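Long-range contact in ectoine dioxygenase (Sphingopyxis alaskensis, PDB 4MHR), which hydroxylates the compatible solute L-ectoine to 5-hydroxyectoine, using iron(II), 2-oxoglutarate and molecular oxygen: residues Leu127-Lys141 and Arg264-Leu278. Sequence-based numbering, arbitrary orientation.
Sequences LGDEVYIHQSRLNYK and RANAFLVYNAVSNRL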
ATOM      1  N   LEU A 127      11.486   7.261   3.182  1.00 21.39           N
ATOM      2  CA  LEU A 127      11.958   6.266   4.158  1.00 19.65           C
ATOM      3  C   LEU A 127      13.429   6.452   4.658  1.00 24.61           C
ATOM      4  O   LEU A 127      13.872   5.813   5.636  1.00 24.23           O
ATOM      5  CB  LEU A 127      11.692   4.873   3.646  1.00 20.33           C
ATOM      6  CG  LEU A 127      10.261   4.555   3.255  1.00 24.17           C
ATOM      7  CD1 LEU A 127      10.079   3.133   2.731  1.00 25.77           C
ATOM      8  CD2 LEU A 127       9.391   4.804   4.466  1.00 26.44           C
ATOM      9  N   GLY A 128      14.111   7.418   4.089  1.00 23.70           N
ATOM     10  CA  GLY A 128      15.474   7.809   4.455  1.00 25.52           C
ATOM     11  C   GLY A 128      16.424   6.656   4.396  1.00 26.05           C
ATOM     12  O   GLY A 128      17.119   6.451   5.316  1.00 28.48           O
ATOM     13  N   ASP A 129      16.376   5.839   3.357  1.00 25.28           N
ATOM     14  CA  ASP A 129      17.136   4.586   3.355  1.00 26.59           C
ATOM     15  C   ASP A 129      17.049   3.974   1.967  1.00 28.51           C
ATOM     16  O   ASP A 129      16.219   4.344   1.183  1.00 27.12           O
ATOM     17  CB  ASP A 129      16.528   3.589   4.380  1.00 30.48           C
ATOM     18  CG  ASP A 129      17.534   2.484   4.870  1.00 33.13           C
ATOM     19  OD1 ASP A 129      18.648   2.477   4.360  1.00 33.01           O
ATOM     20  OD2 ASP A 129      17.177   1.638   5.735  1.00 29.26           O
ATOM     21  N   GLU A 130      17.937   3.046   1.653  1.00 28.97           N
ATOM     22  CA  GLU A 130      17.648   2.064   0.604  1.00 29.03           C
ATOM     23  C   GLU A 130      16.393   1.230   0.953  1.00 25.00           C
ATOM     24  O   GLU A 130      16.067   0.994   2.147  1.00 28.79           O
ATOM     25  CB  GLU A 130      18.889   1.133   0.428  1.00 30.57           C
ATOM     26  CG  GLU A 130      20.181   1.898  -0.013  1.00 31.41           C
ATOM     27  CD  GLU A 130      19.962   2.788  -1.207  1.00 36.72           C
ATOM     28  OE1 GLU A 130      19.184   2.434  -2.159  1.00 36.95           O
ATOM     29  OE2 GLU A 130      20.494   3.918  -1.169  1.00 44.21           O
ATOM     30  N   VAL A 131      15.721   0.726  -0.058  1.00 27.28           N
ATOM     31  CA  VAL A 131      14.410   0.062   0.154  1.00 26.83           C
ATOM     32  C   VAL A 131      14.319  -1.275  -0.566  1.00 28.71           C
ATOM     33  O   VAL A 131      15.083  -1.543  -1.485  1.00 25.26           O
ATOM     34  CB  VAL A 131      13.260   0.938  -0.395  1.00 24.79           C
ATOM     35  CG1 VAL A 131      13.138   2.193   0.403  1.00 26.00           C
ATOM     36  CG2 VAL A 131      13.501   1.310  -1.837  1.00 24.10           C
ATOM     37  N   TYR A 132      13.369  -2.092  -0.165  1.00 25.26           N
ATOM     38  CA  TYR A 132      13.094  -3.318  -0.886  1.00 26.02           C
ATOM     39  C   TYR A 132      11.580  -3.512  -0.849  1.00 27.18           C
ATOM     40  O   TYR A 132      10.842  -2.766  -0.139  1.00 25.10           O
ATOM     41  CB  TYR A 132      13.873  -4.489  -0.243  1.00 24.97           C
ATOM     42  CG  TYR A 132      13.285  -4.910   1.081  1.00 24.98           C
ATOM     43  CD1 TYR A 132      13.555  -4.203   2.250  1.00 25.40           C
ATOM     44  CD2 TYR A 132      12.437  -5.959   1.161  1.00 24.58           C
ATOM     45  CE1 TYR A 132      13.001  -4.572   3.424  1.00 26.49           C
ATOM     46  CE2 TYR A 132      11.851  -6.338   2.383  1.00 25.35           C
ATOM     47  CZ  TYR A 132      12.155  -5.639   3.489  1.00 28.25           C
ATOM     48  OH  TYR A 132      11.606  -5.937   4.715  1.00 27.72           O
ATOM     49  N   ILE A 133      11.106  -4.441  -1.675  1.00 27.90           N
ATOM     50  CA  ILE A 133       9.677  -4.755  -1.799  1.00 29.56           C
ATOM     51  C   ILE A 133       9.253  -5.708  -0.721  1.00 29.99           C
ATOM     52  O   ILE A 133       9.661  -6.836  -0.741  1.00 28.19           O
ATOM     53  CB  ILE A 133       9.288  -5.294  -3.192  1.00 30.65           C
ATOM     54  CG1 ILE A 133       9.695  -4.278  -4.269  1.00 32.00           C
ATOM     55  CG2 ILE A 133       7.776  -5.559  -3.250  1.00 30.79           C
ATOM     56  CD1 ILE A 133       9.068  -2.902  -4.098  1.00 36.64           C
ATOM     57  N   HIS A 134       8.485  -5.229   0.266  1.00 28.02           N
ATOM     58  CA  HIS A 134       7.984  -6.095   1.352  1.00 29.17           C
ATOM     59  C   HIS A 134       6.849  -7.009   0.813  1.00 26.98           C
ATOM     60  O   HIS A 134       6.680  -8.129   1.227  1.00 26.43           O
ATOM     61  CB  HIS A 134       7.498  -5.223   2.525  1.00 29.45           C
ATOM     62  CG  HIS A 134       6.593  -5.913   3.505  1.00 30.49           C
ATOM     63  ND1 HIS A 134       7.052  -6.751   4.505  1.00 32.85           N
ATOM     64  CD2 HIS A 134       5.253  -5.810   3.688  1.00 34.23           C
ATOM     65  CE1 HIS A 134       6.034  -7.141   5.256  1.00 32.55           C
ATOM     66  NE2 HIS A 134       4.930  -6.588   4.778  1.00 37.01           N
ATOM     67  N   GLN A 135       6.048  -6.485  -0.091  1.00 25.96           N
ATOM     68  CA  GLN A 135       4.878  -7.190  -0.600  1.00 26.82           C
ATOM     69  C   GLN A 135       4.474  -6.444  -1.814  1.00 25.40           C
ATOM     70  O   GLN A 135       4.612  -5.219  -1.849  1.00 25.76           O
ATOM     71  CB  GLN A 135       3.741  -7.090   0.408  1.00 33.44           C
ATOM     72  CG  GLN A 135       2.439  -7.725  -0.063  1.00 38.00           C
ATOM     73  CD  GLN A 135       1.312  -7.405   0.890  1.00 40.82           C
ATOM     74  OE1 GLN A 135       0.493  -6.482   0.652  1.00 40.45           O
ATOM     75  NE2 GLN A 135       1.296  -8.106   2.004  1.00 39.94           N
ATOM     76  N   SER A 136       3.888  -7.128  -2.783  1.00 26.87           N
ATOM     77  CA  SER A 136       3.241  -6.508  -3.940  1.00 26.36           C
ATOM     78  C   SER A 136       1.961  -7.247  -4.303  1.00 30.75           C
ATOM     79  O   SER A 136       1.794  -8.441  -3.950  1.00 25.48           O
ATOM     80  CB  SER A 136       4.162  -6.459  -5.132  1.00 28.85           C
ATOM     81  OG  SER A 136       4.458  -7.731  -5.682  1.00 28.65           O
ATOM     82  N   ARG A 137       1.029  -6.565  -4.970  1.00 27.29           N
ATOM     83  CA  ARG A 137      -0.228  -7.263  -5.364  1.00 33.18           C
ATOM     84  C   ARG A 137      -0.781  -6.559  -6.537  1.00 30.83           C
ATOM     85  O   ARG A 137      -0.779  -5.319  -6.542  1.00 32.36           O
ATOM     86  CB  ARG A 137      -1.387  -7.165  -4.379  1.00 30.35           C
ATOM     87  CG  ARG A 137      -1.189  -7.353  -2.941  1.00 44.47           C
ATOM     88  CD  ARG A 137      -2.320  -6.671  -2.161  1.00 46.14           C
ATOM     89  NE  ARG A 137      -3.591  -7.335  -2.352  1.00 55.12           N
ATOM     90  CZ  ARG A 137      -4.418  -7.728  -1.376  1.00 61.10           C
ATOM     91  NH1 ARG A 137      -4.131  -7.526  -0.090  1.00 57.67           N
ATOM     92  NH2 ARG A 137      -5.556  -8.333  -1.702  1.00 54.24           N
ATOM     93  N   LEU A 138      -1.331  -7.334  -7.464  1.00 33.05           N
ATOM     94  CA  LEU A 138      -2.178  -6.830  -8.534  1.00 31.27           C
ATOM     95  C   LEU A 138      -3.598  -7.163  -8.110  1.00 33.99           C
ATOM     96  O   LEU A 138      -3.960  -8.339  -7.808  1.00 36.34           O
ATOM     97  CB  LEU A 138      -1.811  -7.377  -9.888  1.00 33.78           C
ATOM     98  CG  LEU A 138      -2.830  -7.079 -11.016  1.00 37.27           C
ATOM     99  CD1 LEU A 138      -3.105  -5.625 -11.264  1.00 37.97           C
ATOM    100  CD2 LEU A 138      -2.439  -7.768 -12.305  1.00 37.84           C
ATOM    101  N   ASN A 139      -4.387  -6.105  -7.988  1.00 30.75           N
ATOM    102  CA  ASN A 139      -5.780  -6.206  -7.539  1.00 34.28           C
ATOM    103  C   ASN A 139      -6.778  -5.872  -8.630  1.00 37.86           C
ATOM    104  O   ASN A 139      -6.571  -4.912  -9.388  1.00 36.43           O
ATOM    105  CB  ASN A 139      -6.033  -5.244  -6.413  1.00 33.91           C
ATOM    106  CG  ASN A 139      -5.147  -5.501  -5.233  1.00 41.48           C
ATOM    107  OD1 ASN A 139      -4.425  -4.606  -4.729  1.00 42.88           O
ATOM    108  ND2 ASN A 139      -5.183  -6.730  -4.770  1.00 42.32           N
ATOM    109  N   TYR A 140      -7.876  -6.628  -8.642  1.00 36.74           N
ATOM    110  CA  TYR A 140      -9.018  -6.420  -9.547  1.00 36.96           C
ATOM    111  C   TYR A 140     -10.299  -6.586  -8.781  1.00 43.49           C
ATOM    112  O   TYR A 140     -10.539  -7.619  -8.131  1.00 41.52           O
ATOM    113  CB  TYR A 140      -9.007  -7.425 -10.625  1.00 40.84           C
ATOM    114  CG  TYR A 140     -10.185  -7.298 -11.548  1.00 43.63           C
ATOM    115  CD1 TYR A 140     -11.344  -8.105 -11.386  1.00 43.96           C
ATOM    116  CD2 TYR A 140     -10.156  -6.383 -12.563  1.00 39.11           C
ATOM    117  CE1 TYR A 140     -12.406  -7.972 -12.249  1.00 45.98           C
ATOM    118  CE2 TYR A 140     -11.217  -6.236 -13.415  1.00 41.63           C
ATOM    119  CZ  TYR A 140     -12.309  -7.027 -13.273  1.00 41.65           C
ATOM    120  OH  TYR A 140     -13.303  -6.850 -14.161  1.00 52.23           O
ATOM    121  N   LYS A 141     -11.113  -5.554  -8.802  1.00 38.91           N
ATOM    122  CA  LYS A 141     -12.373  -5.528  -8.027  1.00 39.82           C
ATOM    123  C   LYS A 141     -13.429  -5.300  -9.115  1.00 38.75           C
ATOM    124  O   LYS A 141     -13.465  -4.202  -9.723  1.00 34.16           O
ATOM    125  CB  LYS A 141     -12.363  -4.375  -7.026  1.00 42.14           C
ATOM    126  CG  LYS A 141     -13.724  -3.917  -6.485  1.00 49.90           C
ATOM    127  CD  LYS A 141     -13.681  -2.493  -5.921  1.00 57.48           C
ATOM    128  CE  LYS A 141     -14.540  -2.344  -4.680  1.00 54.86           C
ATOM    129  NZ  LYS A 141     -13.962  -1.309  -3.766  1.00 53.98           N
ATOM    130  N   ARG A 264     -12.420  -1.660 -10.621  1.00 35.79           N
ATOM    131  CA  ARG A 264     -11.226  -1.016 -10.054  1.00 42.36           C
ATOM    132  C   ARG A 264     -10.087  -1.961 -10.199  1.00 39.50           C
ATOM    133  O   ARG A 264     -10.260  -3.175  -9.983  1.00 33.63           O
ATOM    134  CB  ARG A 264     -11.391  -0.786  -8.557  1.00 48.39           C
ATOM    135  CG  ARG A 264     -12.086   0.499  -8.219  1.00 58.54           C
ATOM    136  CD  ARG A 264     -11.976   0.743  -6.721  1.00 73.85           C
ATOM    137  NE  ARG A 264     -10.660   1.266  -6.303  1.00 79.44           N
ATOM    138  CZ  ARG A 264      -9.750   0.638  -5.542  1.00 86.46           C
ATOM    139  NH1 ARG A 264      -9.938  -0.598  -5.076  1.00 89.99           N
ATOM    140  NH2 ARG A 264      -8.610   1.269  -5.249  1.00 88.65           N
ATOM    141  N   ALA A 265      -8.928  -1.430 -10.564  1.00 32.51           N
ATOM    142  CA  ALA A 265      -7.757  -2.265 -10.720  1.00 26.71           C
ATOM    143  C   ALA A 265      -6.513  -1.394 -10.381  1.00 29.09           C
ATOM    144  O   ALA A 265      -6.402  -0.259 -10.830  1.00 29.77           O
ATOM    145  CB  ALA A 265      -7.682  -2.799 -12.160  1.00 25.69           C
ATOM    146  N   ASN A 266      -5.599  -1.951  -9.606  1.00 25.02           N
ATOM    147  CA  ASN A 266      -4.394  -1.278  -9.257  1.00 26.93           C
ATOM    148  C   ASN A 266      -3.311  -2.263  -9.026  1.00 30.64           C
ATOM    149  O   ASN A 266      -3.590  -3.484  -8.766  1.00 31.33           O
ATOM    150  CB  ASN A 266      -4.605  -0.441  -8.011  1.00 33.39           C
ATOM    151  CG  ASN A 266      -4.658  -1.272  -6.763  1.00 37.13           C
ATOM    152  OD1 ASN A 266      -5.359  -2.255  -6.702  1.00 45.46           O
ATOM    153  ND2 ASN A 266      -3.850  -0.920  -5.785  1.00 43.79           N
ATOM    154  N   ALA A 267      -2.084  -1.758  -9.185  1.00 25.19           N
ATOM    155  CA  ALA A 267      -0.888  -2.424  -8.732  1.00 27.88           C
ATOM    156  C   ALA A 267      -0.461  -1.770  -7.400  1.00 29.95           C
ATOM    157  O   ALA A 267      -0.252  -0.553  -7.332  1.00 29.01           O
ATOM    158  CB  ALA A 267       0.184  -2.268  -9.800  1.00 27.91           C
ATOM    159  N   PHE A 268      -0.316  -2.572  -6.358  1.00 26.07           N
ATOM    160  CA  PHE A 268      -0.009  -2.141  -5.021  1.00 26.17           C
ATOM    161  C   PHE A 268       1.427  -2.584  -4.722  1.00 30.49           C
ATOM    162  O   PHE A 268       1.697  -3.786  -4.704  1.00 29.71           O
ATOM    163  CB  PHE A 268      -1.022  -2.810  -4.100  1.00 30.23           C
ATOM    164  CG  PHE A 268      -0.882  -2.511  -2.648  1.00 44.19           C
ATOM    165  CD1 PHE A 268      -1.294  -1.280  -2.138  1.00 48.87           C
ATOM    166  CD2 PHE A 268      -0.507  -3.531  -1.734  1.00 53.27           C
ATOM    167  CE1 PHE A 268      -1.226  -1.034  -0.770  1.00 51.66           C
ATOM    168  CE2 PHE A 268      -0.464  -3.279  -0.362  1.00 59.79           C
ATOM    169  CZ  PHE A 268      -0.805  -2.012   0.124  1.00 49.29           C
ATOM    170  N   LEU A 269       2.317  -1.631  -4.454  1.00 24.60           N
ATOM    171  CA  LEU A 269       3.727  -1.913  -4.127  1.00 27.39           C
ATOM    172  C   LEU A 269       4.037  -1.440  -2.717  1.00 27.17           C
ATOM    173  O   LEU A 269       3.789  -0.282  -2.424  1.00 25.69           O
ATOM    174  CB  LEU A 269       4.614  -1.204  -5.126  1.00 26.87           C
ATOM    175  CG  LEU A 269       4.387  -1.536  -6.604  1.00 30.84           C
ATOM    176  CD1 LEU A 269       5.170  -0.631  -7.531  1.00 34.49           C
ATOM    177  CD2 LEU A 269       4.818  -2.981  -6.855  1.00 38.96           C
ATOM    178  N   VAL A 270       4.520  -2.322  -1.843  1.00 24.12           N
ATOM    179  CA  VAL A 270       4.940  -1.938  -0.527  1.00 24.63           C
ATOM    180  C   VAL A 270       6.456  -1.862  -0.456  1.00 25.55           C
ATOM    181  O   VAL A 270       7.163  -2.877  -0.587  1.00 26.91           O
ATOM    182  CB  VAL A 270       4.399  -2.887   0.562  1.00 26.57           C
ATOM    183  CG1 VAL A 270       4.812  -2.419   1.959  1.00 26.69           C
ATOM    184  CG2 VAL A 270       2.873  -3.020   0.465  1.00 28.88           C
ATOM    185  N   TYR A 271       6.952  -0.656  -0.175  1.00 24.82           N
ATOM    186  CA  TYR A 271       8.405  -0.393  -0.007  1.00 24.09           C
ATOM    187  C   TYR A 271       8.697  -0.372   1.473  1.00 23.54           C
ATOM    188  O   TYR A 271       8.002   0.293   2.257  1.00 25.32           O
ATOM    189  CB  TYR A 271       8.770   0.940  -0.677  1.00 23.91           C
ATOM    190  CG  TYR A 271       8.615   1.009  -2.153  1.00 24.20           C
ATOM    191  CD1 TYR A 271       9.697   0.715  -3.014  1.00 26.00           C
ATOM    192  CD2 TYR A 271       7.405   1.336  -2.737  1.00 27.35           C
ATOM    193  CE1 TYR A 271       9.553   0.806  -4.417  1.00 27.37           C
ATOM    194  CE2 TYR A 271       7.253   1.389  -4.139  1.00 26.19           C
ATOM    195  CZ  TYR A 271       8.322   1.079  -4.960  1.00 27.08           C
ATOM    196  OH  TYR A 271       8.181   1.155  -6.312  1.00 27.98           O
ATOM    197  N   ASN A 272       9.692  -1.118   1.898  1.00 25.69           N
ATOM    198  CA  ASN A 272      10.204  -1.059   3.261  1.00 25.04           C
ATOM    199  C   ASN A 272      11.691  -0.619   3.288  1.00 28.27           C
ATOM    200  O   ASN A 272      12.421  -0.933   2.397  1.00 25.70           O
ATOM    201  CB  ASN A 272      10.027  -2.400   3.962  1.00 26.12           C
ATOM    202  CG  ASN A 272      10.254  -2.302   5.496  1.00 26.60           C
ATOM    203  OD1 ASN A 272      10.041  -1.262   6.140  1.00 24.36           O
ATOM    204  ND2 ASN A 272      10.635  -3.426   6.099  1.00 26.40           N
ATOM    205  N   ALA A 273      12.120   0.097   4.321  1.00 24.99           N
ATOM    206  CA  ALA A 273      13.526   0.436   4.457  1.00 23.68           C
ATOM    207  C   ALA A 273      14.293  -0.876   4.731  1.00 26.03           C
ATOM    208  O   ALA A 273      13.835  -1.741   5.531  1.00 25.32           O
ATOM    209  CB  ALA A 273      13.737   1.434   5.624  1.00 24.75           C
ATOM    210  N   VAL A 274      15.436  -1.035   4.093  1.00 26.51           N
ATOM    211  CA  VAL A 274      16.289  -2.251   4.381  1.00 27.63           C
ATOM    212  C   VAL A 274      16.685  -2.377   5.856  1.00 30.56           C
ATOM    213  O   VAL A 274      16.741  -3.480   6.343  1.00 31.56           O
ATOM    214  CB  VAL A 274      17.529  -2.363   3.451  1.00 29.86           C
ATOM    215  CG1 VAL A 274      17.153  -2.435   1.982  1.00 27.64           C
ATOM    216  CG2 VAL A 274      18.461  -1.162   3.670  1.00 34.23           C
ATOM    217  N   SER A 275      16.866  -1.261   6.571  1.00 30.80           N
ATOM    218  CA  SER A 275      17.112  -1.229   8.013  1.00 35.32           C
ATOM    219  C   SER A 275      15.872  -1.575   8.900  1.00 35.88           C
ATOM    220  O   SER A 275      15.997  -1.872  10.065  1.00 33.60           O
ATOM    221  CB  SER A 275      17.711   0.153   8.437  1.00 39.78           C
ATOM    222  OG  SER A 275      16.786   1.202   8.230  1.00 51.57           O
ATOM    223  N   ASN A 276      14.679  -1.606   8.343  1.00 33.82           N
ATOM    224  CA  ASN A 276      13.477  -2.008   9.100  1.00 30.07           C
ATOM    225  C   ASN A 276      13.075  -3.449   8.795  1.00 35.23           C
ATOM    226  O   ASN A 276      11.902  -3.766   8.670  1.00 29.34           O
ATOM    227  CB  ASN A 276      12.359  -1.065   8.666  1.00 26.11           C
ATOM    228  CG  ASN A 276      11.145  -1.139   9.561  1.00 27.22           C
ATOM    229  OD1 ASN A 276      11.245  -1.318  10.763  1.00 26.66           O
ATOM    230  ND2 ASN A 276       9.963  -0.980   8.964  1.00 29.24           N
ATOM    231  N   ARG A 277      14.060  -4.315   8.559  1.00 46.76           N
ATOM    232  CA  ARG A 277      13.806  -5.666   8.043  1.00 50.22           C
ATOM    233  C   ARG A 277      13.086  -6.472   9.128  1.00 39.26           C
ATOM    234  O   ARG A 277      13.188  -6.198  10.285  1.00 39.46           O
ATOM    235  CB  ARG A 277      15.097  -6.369   7.575  1.00 56.74           C
ATOM    236  CG  ARG A 277      15.800  -7.136   8.680  1.00 67.88           C
ATOM    237  CD  ARG A 277      17.302  -7.348   8.451  1.00 87.09           C
ATOM    238  NE  ARG A 277      17.708  -8.736   8.717  1.00 94.65           N
ATOM    239  CZ  ARG A 277      17.554  -9.382   9.878  1.00 96.37           C
ATOM    240  NH1 ARG A 277      16.999  -8.795  10.939  1.00 97.82           N
ATOM    241  NH2 ARG A 277      17.952 -10.643   9.979  1.00 95.36           N
ATOM    242  N   LEU A 278      12.338  -7.477   8.709  1.00 43.87           N
ATOM    243  CA  LEU A 278      11.410  -8.135   9.587  1.00 42.18           C
ATOM    244  C   LEU A 278      12.146  -8.929  10.703  1.00 51.36           C
ATOM    245  O   LEU A 278      13.212  -9.513  10.480  1.00 50.14           O
ATOM    246  CB  LEU A 278      10.568  -9.054   8.748  1.00 43.23           C
ATOM    247  CG  LEU A 278       9.227  -8.625   8.196  1.00 46.70           C
ATOM    248  CD1 LEU A 278       9.067  -7.129   7.986  1.00 46.71           C
ATOM    249  CD2 LEU A 278       8.918  -9.462   6.970  1.00 43.50           C
TER
HETATM  250  O   HOH W   1      12.740  -8.952   5.958  1.00 48.72           O
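D129 OD2 is gripped by two donors of S275, the hydroxyl OG at 2.6 Å and the backbone N at 3.0 Å, which reach it from opposite faces of the carboxylate plane. This double grip ties the turn after strand 264-273 to the loop leading into strand 131-141; the two strands are antiparallel neighbours in the seven-stranded sheet of the cupin fold. Backbone bonds run in pairs from Y132-N272 to K141-R264, except at H134, where the chain turns a corner and V270 alone serves two residues: its O accepts from H134 N at 2.8 Å and its N donates to Q135 O. N272, its CG anti to the backbone N (chi1 -167°), lies alongside Y132 and spends both N-H groups of ND2: one goes to Y132 OH (3.0 Å, in the amide plane), the other to N276 O. Its OD1 accepts from N276 ND2, which fixes the flip of the amide. On the face carrying Q135, F268, V270 and K141 lies the active site. Q135, an ectoine ligand, sets OE1 in plane at the edge of the F268 ring, 3.5 Å from CE2, while its NE2 bonds to L292 O. V270 and F268 also touch helix 154-162, at W158 and at the iron ligand D154 respectively. K141, which binds 2-oxoglutarate, lays CD 3.7 Å from R264 CD; its NZ is held by the carbonyls of N256 and G184 in this apo form. The other face packs against helix 117-127: Y271 touches L119 and A123, and I133 CD1 sits over one face of its ring, 4.0 Å from the centroid.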